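Local coordinates for DNA mismatch repair protein MutS (Thermus aquaticus, PDB 1EWQ) that binds mismatched DNA, probably carrying out the mismatch recognition step of DNA repair, and has a weak ATPase activity, at residues Y542-G556 and S607-F619. Sequence-based numbering, arbitrary orientation.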
ATOM      1  N   TYR C 542      20.044 -27.100 -16.047  1.00 25.25           N
ATOM      2  CA  TYR C 542      19.145 -27.076 -17.204  1.00 25.19           C
ATOM      3  C   TYR C 542      19.867 -27.682 -18.400  1.00 25.27           C
ATOM      4  O   TYR C 542      21.100 -27.745 -18.425  1.00 25.36           O
ATOM      5  CB  TYR C 542      18.748 -25.648 -17.592  1.00 24.76           C
ATOM      6  CG  TYR C 542      17.851 -24.905 -16.641  1.00 24.16           C
ATOM      7  CD1 TYR C 542      17.338 -25.509 -15.491  1.00 24.18           C
ATOM      8  CD2 TYR C 542      17.501 -23.578 -16.904  1.00 24.34           C
ATOM      9  CE1 TYR C 542      16.487 -24.802 -14.625  1.00 24.03           C
ATOM     10  CE2 TYR C 542      16.656 -22.868 -16.048  1.00 24.25           C
ATOM     11  CZ  TYR C 542      16.157 -23.485 -14.918  1.00 24.23           C
ATOM     12  OH  TYR C 542      15.327 -22.771 -14.093  1.00 25.02           O
ATOM     13  N   VAL C 543      19.115 -28.107 -19.408  1.00 25.39           N
ATOM     14  CA  VAL C 543      19.750 -28.692 -20.578  1.00 25.76           C
ATOM     15  C   VAL C 543      19.314 -28.032 -21.874  1.00 25.95           C
ATOM     16  O   VAL C 543      18.263 -27.392 -21.935  1.00 25.93           O
ATOM     17  CB  VAL C 543      19.462 -30.197 -20.657  1.00 25.89           C
ATOM     18  CG1 VAL C 543      19.921 -30.867 -19.356  1.00 26.67           C
ATOM     19  CG2 VAL C 543      17.977 -30.439 -20.883  1.00 25.44           C
ATOM     20  N   ARG C 544      20.128 -28.185 -22.911  1.00 26.27           N
ATOM     21  CA  ARG C 544      19.802 -27.611 -24.208  1.00 26.84           C
ATOM     22  C   ARG C 544      18.706 -28.422 -24.880  1.00 27.30           C
ATOM     23  O   ARG C 544      18.829 -29.642 -25.029  1.00 27.31           O
ATOM     24  CB  ARG C 544      21.033 -27.568 -25.128  1.00 26.08           C
ATOM     25  CG  ARG C 544      20.709 -27.049 -26.529  1.00 25.84           C
ATOM     26  CD  ARG C 544      21.957 -26.815 -27.369  1.00 25.42           C
ATOM     27  NE  ARG C 544      21.627 -26.361 -28.720  1.00 24.92           N
ATOM     28  CZ  ARG C 544      22.438 -25.643 -29.489  1.00 24.34           C
ATOM     29  NH1 ARG C 544      23.636 -25.289 -29.047  1.00 24.26           N
ATOM     30  NH2 ARG C 544      22.045 -25.263 -30.696  1.00 24.28           N
ATOM     31  N   PRO C 545      17.603 -27.755 -25.273  1.00 27.69           N
ATOM     32  CA  PRO C 545      16.463 -28.387 -25.939  1.00 28.32           C
ATOM     33  C   PRO C 545      16.702 -28.583 -27.436  1.00 28.97           C
ATOM     34  O   PRO C 545      17.431 -27.823 -28.064  1.00 28.87           O
ATOM     35  CB  PRO C 545      15.333 -27.395 -25.680  1.00 28.42           C
ATOM     36  CG  PRO C 545      16.049 -26.088 -25.779  1.00 27.93           C
ATOM     37  CD  PRO C 545      17.282 -26.357 -24.934  1.00 27.68           C
ATOM     38  N   ARG C 546      16.083 -29.608 -28.003  1.00 29.98           N
ATOM     39  CA  ARG C 546      16.216 -29.870 -29.425  1.00 31.18           C
ATOM     40  C   ARG C 546      14.843 -29.598 -30.027  1.00 31.35           C
ATOM     41  O   ARG C 546      13.827 -29.852 -29.395  1.00 30.65           O
ATOM     42  CB  ARG C 546      16.615 -31.320 -29.667  1.00 32.06           C
ATOM     43  CG  ARG C 546      17.804 -31.796 -28.841  1.00 34.18           C
ATOM     44  CD  ARG C 546      19.065 -30.990 -29.116  1.00 35.78           C
ATOM     45  NE  ARG C 546      20.162 -31.389 -28.233  1.00 37.44           N
ATOM     46  CZ  ARG C 546      21.372 -30.831 -28.239  1.00 38.25           C
ATOM     47  NH1 ARG C 546      21.651 -29.845 -29.085  1.00 38.50           N
ATOM     48  NH2 ARG C 546      22.306 -31.256 -27.396  1.00 38.84           N
ATOM     49  N   PHE C 547      14.813 -29.078 -31.248  1.00 31.89           N
ATOM     50  CA  PHE C 547      13.543 -28.770 -31.893  1.00 32.95           C
ATOM     51  C   PHE C 547      13.160 -29.784 -32.963  1.00 33.81           C
ATOM     52  O   PHE C 547      13.997 -30.206 -33.755  1.00 33.79           O
ATOM     53  CB  PHE C 547      13.592 -27.361 -32.500  1.00 32.32           C
ATOM     54  CG  PHE C 547      13.901 -26.288 -31.498  1.00 31.71           C
ATOM     55  CD1 PHE C 547      15.153 -25.692 -31.461  1.00 31.63           C
ATOM     56  CD2 PHE C 547      12.946 -25.907 -30.562  1.00 31.42           C
ATOM     57  CE1 PHE C 547      15.450 -24.727 -30.500  1.00 32.00           C
ATOM     58  CE2 PHE C 547      13.226 -24.946 -29.596  1.00 31.37           C
ATOM     59  CZ  PHE C 547      14.476 -24.354 -29.561  1.00 31.73           C
ATOM     60  N   GLY C 548      11.886 -30.164 -32.964  1.00 34.88           N
ATOM     61  CA  GLY C 548      11.355 -31.123 -33.920  1.00 36.25           C
ATOM     62  C   GLY C 548       9.839 -30.983 -33.909  1.00 37.48           C
ATOM     63  O   GLY C 548       9.330 -29.948 -33.475  1.00 37.85           O
ATOM     64  N   ASP C 549       9.096 -31.980 -34.376  1.00 38.16           N
ATOM     65  CA  ASP C 549       7.641 -31.844 -34.343  1.00 39.04           C
ATOM     66  C   ASP C 549       7.034 -32.600 -33.171  1.00 38.83           C
ATOM     67  O   ASP C 549       5.845 -32.491 -32.883  1.00 39.26           O
ATOM     68  CB  ASP C 549       7.007 -32.314 -35.653  1.00 40.15           C
ATOM     69  CG  ASP C 549       5.489 -32.394 -35.564  1.00 41.38           C
ATOM     70  OD1 ASP C 549       4.985 -33.412 -35.031  1.00 42.04           O
ATOM     71  OD2 ASP C 549       4.804 -31.435 -36.004  1.00 41.75           O
ATOM     72  N   ARG C 550       7.865 -33.357 -32.478  1.00 38.56           N
ATOM     73  CA  ARG C 550       7.400 -34.110 -31.332  1.00 38.22           C
ATOM     74  C   ARG C 550       7.828 -33.420 -30.053  1.00 37.25           C
ATOM     75  O   ARG C 550       8.917 -32.844 -29.981  1.00 36.91           O
ATOM     76  CB  ARG C 550       7.988 -35.523 -31.353  1.00 39.32           C
ATOM     77  CG  ARG C 550       7.196 -36.495 -32.178  1.00 41.47           C
ATOM     78  CD  ARG C 550       8.039 -37.677 -32.644  1.00 42.95           C
ATOM     79  NE  ARG C 550       7.207 -38.686 -33.298  1.00 44.48           N
ATOM     80  CZ  ARG C 550       6.263 -38.423 -34.204  1.00 45.23           C
ATOM     81  NH1 ARG C 550       6.016 -37.170 -34.581  1.00 45.44           N
ATOM     82  NH2 ARG C 550       5.554 -39.422 -34.727  1.00 45.80           N
ATOM     83  N   LEU C 551       6.961 -33.454 -29.053  1.00 35.95           N
ATOM     84  CA  LEU C 551       7.320 -32.891 -27.772  1.00 34.77           C
ATOM     85  C   LEU C 551       7.714 -34.118 -26.970  1.00 34.26           C
ATOM     86  O   LEU C 551       6.916 -35.037 -26.790  1.00 33.52           O
ATOM     87  CB  LEU C 551       6.134 -32.175 -27.119  1.00 34.42           C
ATOM     88  CG  LEU C 551       6.399 -31.578 -25.729  1.00 34.38           C
ATOM     89  CD1 LEU C 551       5.460 -30.400 -25.483  1.00 34.07           C
ATOM     90  CD2 LEU C 551       6.229 -32.648 -24.661  1.00 33.63           C
ATOM     91  N   GLN C 552       8.967 -34.156 -26.535  1.00 33.63           N
ATOM     92  CA  GLN C 552       9.453 -35.271 -25.736  1.00 33.44           C
ATOM     93  C   GLN C 552      10.314 -34.722 -24.628  1.00 32.51           C
ATOM     94  O   GLN C 552      11.464 -34.329 -24.839  1.00 32.43           O
ATOM     95  CB  GLN C 552      10.244 -36.261 -26.592  1.00 34.25           C
ATOM     96  CG  GLN C 552       9.387 -36.935 -27.646  1.00 36.26           C
ATOM     97  CD  GLN C 552      10.112 -38.038 -28.401  1.00 37.50           C
ATOM     98  OE1 GLN C 552      10.493 -39.064 -27.822  1.00 38.83           O
ATOM     99  NE2 GLN C 552      10.304 -37.835 -29.700  1.00 37.69           N
ATOM    100  N   ILE C 553       9.733 -34.686 -23.437  1.00 31.70           N
ATOM    101  CA  ILE C 553      10.416 -34.161 -22.272  1.00 30.88           C
ATOM    102  C   ILE C 553      10.655 -35.258 -21.243  1.00 30.59           C
ATOM    103  O   ILE C 553       9.717 -35.926 -20.808  1.00 30.51           O
ATOM    104  CB  ILE C 553       9.582 -33.036 -21.605  1.00 30.35           C
ATOM    105  CG1 ILE C 553       9.282 -31.929 -22.622  1.00 30.24           C
ATOM    106  CG2 ILE C 553      10.330 -32.474 -20.410  1.00 30.03           C
ATOM    107  CD1 ILE C 553       8.440 -30.783 -22.061  1.00 29.27           C
ATOM    108  N   ARG C 554      11.912 -35.441 -20.863  1.00 30.09           N
ATOM    109  CA  ARG C 554      12.253 -36.431 -19.856  1.00 29.96           C
ATOM    110  C   ARG C 554      12.629 -35.700 -18.573  1.00 29.13           C
ATOM    111  O   ARG C 554      13.499 -34.832 -18.579  1.00 29.00           O
ATOM    112  CB  ARG C 554      13.432 -37.306 -20.309  1.00 30.91           C
ATOM    113  CG  ARG C 554      13.705 -38.495 -19.363  1.00 32.42           C
ATOM    114  CD  ARG C 554      14.808 -39.443 -19.871  1.00 33.63           C
ATOM    115  NE  ARG C 554      16.160 -38.904 -19.695  1.00 34.94           N
ATOM    116  CZ  ARG C 554      16.987 -38.628 -20.698  1.00 35.71           C
ATOM    117  NH1 ARG C 554      16.599 -38.840 -21.949  1.00 36.38           N
ATOM    118  NH2 ARG C 554      18.201 -38.144 -20.457  1.00 36.21           N
ATOM    119  N   ALA C 555      11.955 -36.046 -17.482  1.00 28.00           N
ATOM    120  CA  ALA C 555      12.225 -35.449 -16.183  1.00 27.26           C
ATOM    121  C   ALA C 555      12.160 -33.927 -16.159  1.00 26.76           C
ATOM    122  O   ALA C 555      13.087 -33.270 -15.680  1.00 26.23           O
ATOM    123  CB  ALA C 555      13.596 -35.920 -15.664  1.00 27.12           C
ATOM    124  N   GLY C 556      11.060 -33.371 -16.663  1.00 26.18           N
ATOM    125  CA  GLY C 556      10.901 -31.931 -16.656  1.00 25.43           C
ATOM    126  C   GLY C 556      10.403 -31.460 -15.301  1.00 24.99           C
ATOM    127  O   GLY C 556       9.807 -32.233 -14.550  1.00 25.02           O
ATOM    128  N   SER C 607      16.824 -20.233 -24.276  1.00 19.62           N
ATOM    129  CA  SER C 607      17.366 -20.601 -22.986  1.00 19.59           C
ATOM    130  C   SER C 607      17.355 -22.114 -22.820  1.00 19.70           C
ATOM    131  O   SER C 607      16.563 -22.809 -23.457  1.00 19.24           O
ATOM    132  CB  SER C 607      16.513 -19.976 -21.879  1.00 19.53           C
ATOM    133  OG  SER C 607      16.792 -20.536 -20.605  1.00 19.35           O
ATOM    134  N   PHE C 608      18.251 -22.620 -21.978  1.00 19.77           N
ATOM    135  CA  PHE C 608      18.275 -24.052 -21.682  1.00 20.35           C
ATOM    136  C   PHE C 608      17.000 -24.237 -20.842  1.00 20.59           C
ATOM    137  O   PHE C 608      16.437 -23.254 -20.357  1.00 20.41           O
ATOM    138  CB  PHE C 608      19.509 -24.412 -20.853  1.00 20.11           C
ATOM    139  CG  PHE C 608      20.748 -24.667 -21.671  1.00 20.56           C
ATOM    140  CD1 PHE C 608      20.981 -23.973 -22.850  1.00 20.44           C
ATOM    141  CD2 PHE C 608      21.703 -25.594 -21.237  1.00 20.26           C
ATOM    142  CE1 PHE C 608      22.140 -24.193 -23.591  1.00 20.95           C
ATOM    143  CE2 PHE C 608      22.870 -25.823 -21.970  1.00 20.21           C
ATOM    144  CZ  PHE C 608      23.091 -25.122 -23.150  1.00 20.70           C
ATOM    145  N   VAL C 609      16.555 -25.474 -20.641  1.00 20.52           N
ATOM    146  CA  VAL C 609      15.323 -25.701 -19.889  1.00 20.71           C
ATOM    147  C   VAL C 609      15.497 -26.697 -18.741  1.00 21.29           C
ATOM    148  O   VAL C 609      16.460 -27.469 -18.717  1.00 21.22           O
ATOM    149  CB  VAL C 609      14.205 -26.198 -20.840  1.00 20.73           C
ATOM    150  CG1 VAL C 609      14.010 -25.197 -21.993  1.00 20.41           C
ATOM    151  CG2 VAL C 609      14.578 -27.573 -21.400  1.00 20.28           C
ATOM    152  N   PRO C 610      14.564 -26.686 -17.769  1.00 21.73           N
ATOM    153  CA  PRO C 610      14.615 -27.588 -16.611  1.00 22.49           C
ATOM    154  C   PRO C 610      14.141 -29.006 -16.917  1.00 23.21           C
ATOM    155  O   PRO C 610      12.971 -29.329 -16.737  1.00 23.31           O
ATOM    156  CB  PRO C 610      13.712 -26.887 -15.590  1.00 22.22           C
ATOM    157  CG  PRO C 610      12.680 -26.234 -16.471  1.00 22.04           C
ATOM    158  CD  PRO C 610      13.531 -25.650 -17.576  1.00 21.54           C
ATOM    159  N   ALA C 611      15.057 -29.849 -17.380  1.00 23.95           N
ATOM    160  CA  ALA C 611      14.732 -31.236 -17.702  1.00 25.09           C
ATOM    161  C   ALA C 611      16.011 -32.029 -17.945  1.00 25.95           C
ATOM    162  O   ALA C 611      17.102 -31.462 -17.979  1.00 25.98           O
ATOM    163  CB  ALA C 611      13.847 -31.291 -18.950  1.00 24.68           C
ATOM    164  N   GLU C 612      15.875 -33.342 -18.094  1.00 26.58           N
ATOM    165  CA  GLU C 612      17.026 -34.184 -18.375  1.00 27.83           C
ATOM    166  C   GLU C 612      17.271 -34.103 -19.870  1.00 28.10           C
ATOM    167  O   GLU C 612      18.406 -34.036 -20.323  1.00 28.24           O
ATOM    168  CB  GLU C 612      16.755 -35.628 -17.954  1.00 28.73           C
ATOM    169  CG  GLU C 612      17.297 -35.960 -16.581  1.00 30.58           C
ATOM    170  CD  GLU C 612      16.956 -37.368 -16.139  1.00 31.87           C
ATOM    171  OE1 GLU C 612      16.824 -38.249 -17.017  1.00 33.10           O
ATOM    172  OE2 GLU C 612      16.829 -37.598 -14.915  1.00 32.40           O
ATOM    173  N   GLU C 613      16.185 -34.095 -20.632  1.00 28.47           N
ATOM    174  CA  GLU C 613      16.252 -33.999 -22.083  1.00 28.91           C
ATOM    175  C   GLU C 613      14.945 -33.381 -22.523  1.00 28.63           C
ATOM    176  O   GLU C 613      13.903 -33.604 -21.910  1.00 28.76           O
ATOM    177  CB  GLU C 613      16.403 -35.383 -22.730  1.00 29.78           C
ATOM    178  CG  GLU C 613      16.588 -35.348 -24.256  1.00 31.14           C
ATOM    179  CD  GLU C 613      16.805 -36.731 -24.856  1.00 32.24           C
ATOM    180  OE1 GLU C 613      16.941 -36.847 -26.098  1.00 32.38           O
ATOM    181  OE2 GLU C 613      16.841 -37.711 -24.079  1.00 33.24           O
ATOM    182  N   ALA C 614      14.992 -32.587 -23.576  1.00 28.45           N
ATOM    183  CA  ALA C 614      13.773 -31.972 -24.053  1.00 28.48           C
ATOM    184  C   ALA C 614      13.832 -31.816 -25.557  1.00 28.70           C
ATOM    185  O   ALA C 614      14.768 -31.232 -26.102  1.00 28.21           O
ATOM    186  CB  ALA C 614      13.562 -30.614 -23.374  1.00 27.85           C
ATOM    187  N   HIS C 615      12.838 -32.403 -26.217  1.00 29.21           N
ATOM    188  CA  HIS C 615      12.690 -32.326 -27.658  1.00 29.72           C
ATOM    189  C   HIS C 615      11.408 -31.518 -27.754  1.00 29.58           C
ATOM    190  O   HIS C 615      10.391 -31.904 -27.180  1.00 29.79           O
ATOM    191  CB  HIS C 615      12.523 -33.730 -28.251  1.00 30.99           C
ATOM    192  CG  HIS C 615      13.810 -34.498 -28.346  1.00 31.95           C
ATOM    193  ND1 HIS C 615      14.656 -34.402 -29.430  1.00 32.47           N
ATOM    194  CD2 HIS C 615      14.413 -35.343 -27.474  1.00 32.54           C
ATOM    195  CE1 HIS C 615      15.724 -35.153 -29.223  1.00 32.67           C
ATOM    196  NE2 HIS C 615      15.602 -35.734 -28.044  1.00 32.43           N
ATOM    197  N   LEU C 616      11.454 -30.394 -28.460  1.00 29.60           N
ATOM    198  CA  LEU C 616      10.292 -29.524 -28.544  1.00 29.41           C
ATOM    199  C   LEU C 616       9.955 -28.967 -29.911  1.00 29.21           C
ATOM    200  O   LEU C 616      10.837 -28.720 -30.733  1.00 29.77           O
ATOM    201  CB  LEU C 616      10.480 -28.339 -27.594  1.00 29.27           C
ATOM    202  CG  LEU C 616      10.711 -28.662 -26.118  1.00 29.91           C
ATOM    203  CD1 LEU C 616      11.327 -27.456 -25.430  1.00 30.00           C
ATOM    204  CD2 LEU C 616       9.395 -29.066 -25.460  1.00 29.57           C
ATOM    205  N   PRO C 617       8.655 -28.781 -30.180  1.00 28.58           N
ATOM    206  CA  PRO C 617       8.240 -28.222 -31.467  1.00 28.23           C
ATOM    207  C   PRO C 617       8.233 -26.693 -31.304  1.00 27.82           C
ATOM    208  O   PRO C 617       8.406 -26.179 -30.191  1.00 27.66           O
ATOM    209  CB  PRO C 617       6.838 -28.796 -31.660  1.00 28.34           C
ATOM    210  CG  PRO C 617       6.316 -28.865 -30.264  1.00 28.65           C
ATOM    211  CD  PRO C 617       7.507 -29.366 -29.457  1.00 28.53           C
ATOM    212  N   LEU C 618       8.058 -25.966 -32.397  1.00 26.88           N
ATOM    213  CA  LEU C 618       8.016 -24.519 -32.298  1.00 26.25           C
ATOM    214  C   LEU C 618       6.550 -24.099 -32.267  1.00 25.86           C
ATOM    215  O   LEU C 618       5.879 -24.068 -33.300  1.00 26.51           O
ATOM    216  CB  LEU C 618       8.745 -23.897 -33.480  1.00 26.09           C
ATOM    217  CG  LEU C 618      10.240 -24.205 -33.474  1.00 25.92           C
ATOM    218  CD1 LEU C 618      10.873 -23.911 -34.829  1.00 25.65           C
ATOM    219  CD2 LEU C 618      10.881 -23.392 -32.364  1.00 26.12           C
ATOM    220  N   PHE C 619       6.043 -23.813 -31.069  1.00 25.11           N
ATOM    221  CA  PHE C 619       4.651 -23.412 -30.909  1.00 24.04           C
ATOM    222  C   PHE C 619       4.430 -21.975 -31.393  1.00 23.39           C
ATOM    223  O   PHE C 619       5.311 -21.129 -31.265  1.00 22.49           O
ATOM    224  CB  PHE C 619       4.226 -23.530 -29.435  1.00 23.81           C
ATOM    225  CG  PHE C 619       4.360 -24.922 -28.874  1.00 24.03           C
ATOM    226  CD1 PHE C 619       5.427 -25.255 -28.047  1.00 23.96           C
ATOM    227  CD2 PHE C 619       3.418 -25.899 -29.166  1.00 23.60           C
ATOM    228  CE1 PHE C 619       5.546 -26.547 -27.518  1.00 23.93           C
ATOM    229  CE2 PHE C 619       3.536 -27.189 -28.640  1.00 23.99           C
ATOM    230  CZ  PHE C 619       4.599 -27.509 -27.816  1.00 23.34           C
TER
HETATM  231  O   HOH W   1      17.547 -31.822 -24.597  1.00 22.77           O
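Strand 613-616 is clasped on both edges by residues 542-556: strand 551-553 runs antiparallel to it, their axes 4.5 Å apart at 171°, while R546 and F547 pair with it in parallel through R546 N to A614 O and L616 N to R546 O. V543 and V609 form a single antiparallel bridge, and a water links R544 O to A614 N. At the N-terminal end of strand 613-616, near V543, a classic beta bulge turns both E612 and E613 toward R554. The R554 side chain, bent at chi3 (76°), sends NE to E612 OE1 at 2.8 Å, nearly in the guanidinium plane and onto the anti lone pair, while NH1 is paired with E613 OE2 in a salt bridge whose modelled distance is too short to be trusted. The second oxygen, E613 OE1, receives H615 NE2 at 2.6 Å, which ties the imidazole into this charged network. On the face of the sheet that carries I553, A614 and L616, L616 carries the apolar packing: CD2 meets I553 CD1 and L551 CG, both at 3.9 Å, and CD1 faces P545 CB at 4.0 Å. F608 lays a ring face against the backbone of R544, whose CB sits 3.9 Å from the ring centroid in a CH-pi contact; P610 CD lies over the Y542 ring. Replacing F608 by an alanine removes the ring and would probably leave R544 CB without its aromatic platform and open a gap toward V309 of helix 299-314. The R544 guanidinium turns away to D307 and E303 of that helix. Strand 570-574 pairs with strand 551-556 and completes a small mixed four-stranded sheet, in the order 546-547, 613-616, 551-556, 570-574, packed through L616 on A603 of helix 589-603 in the P-loop ATPase domain of MutS.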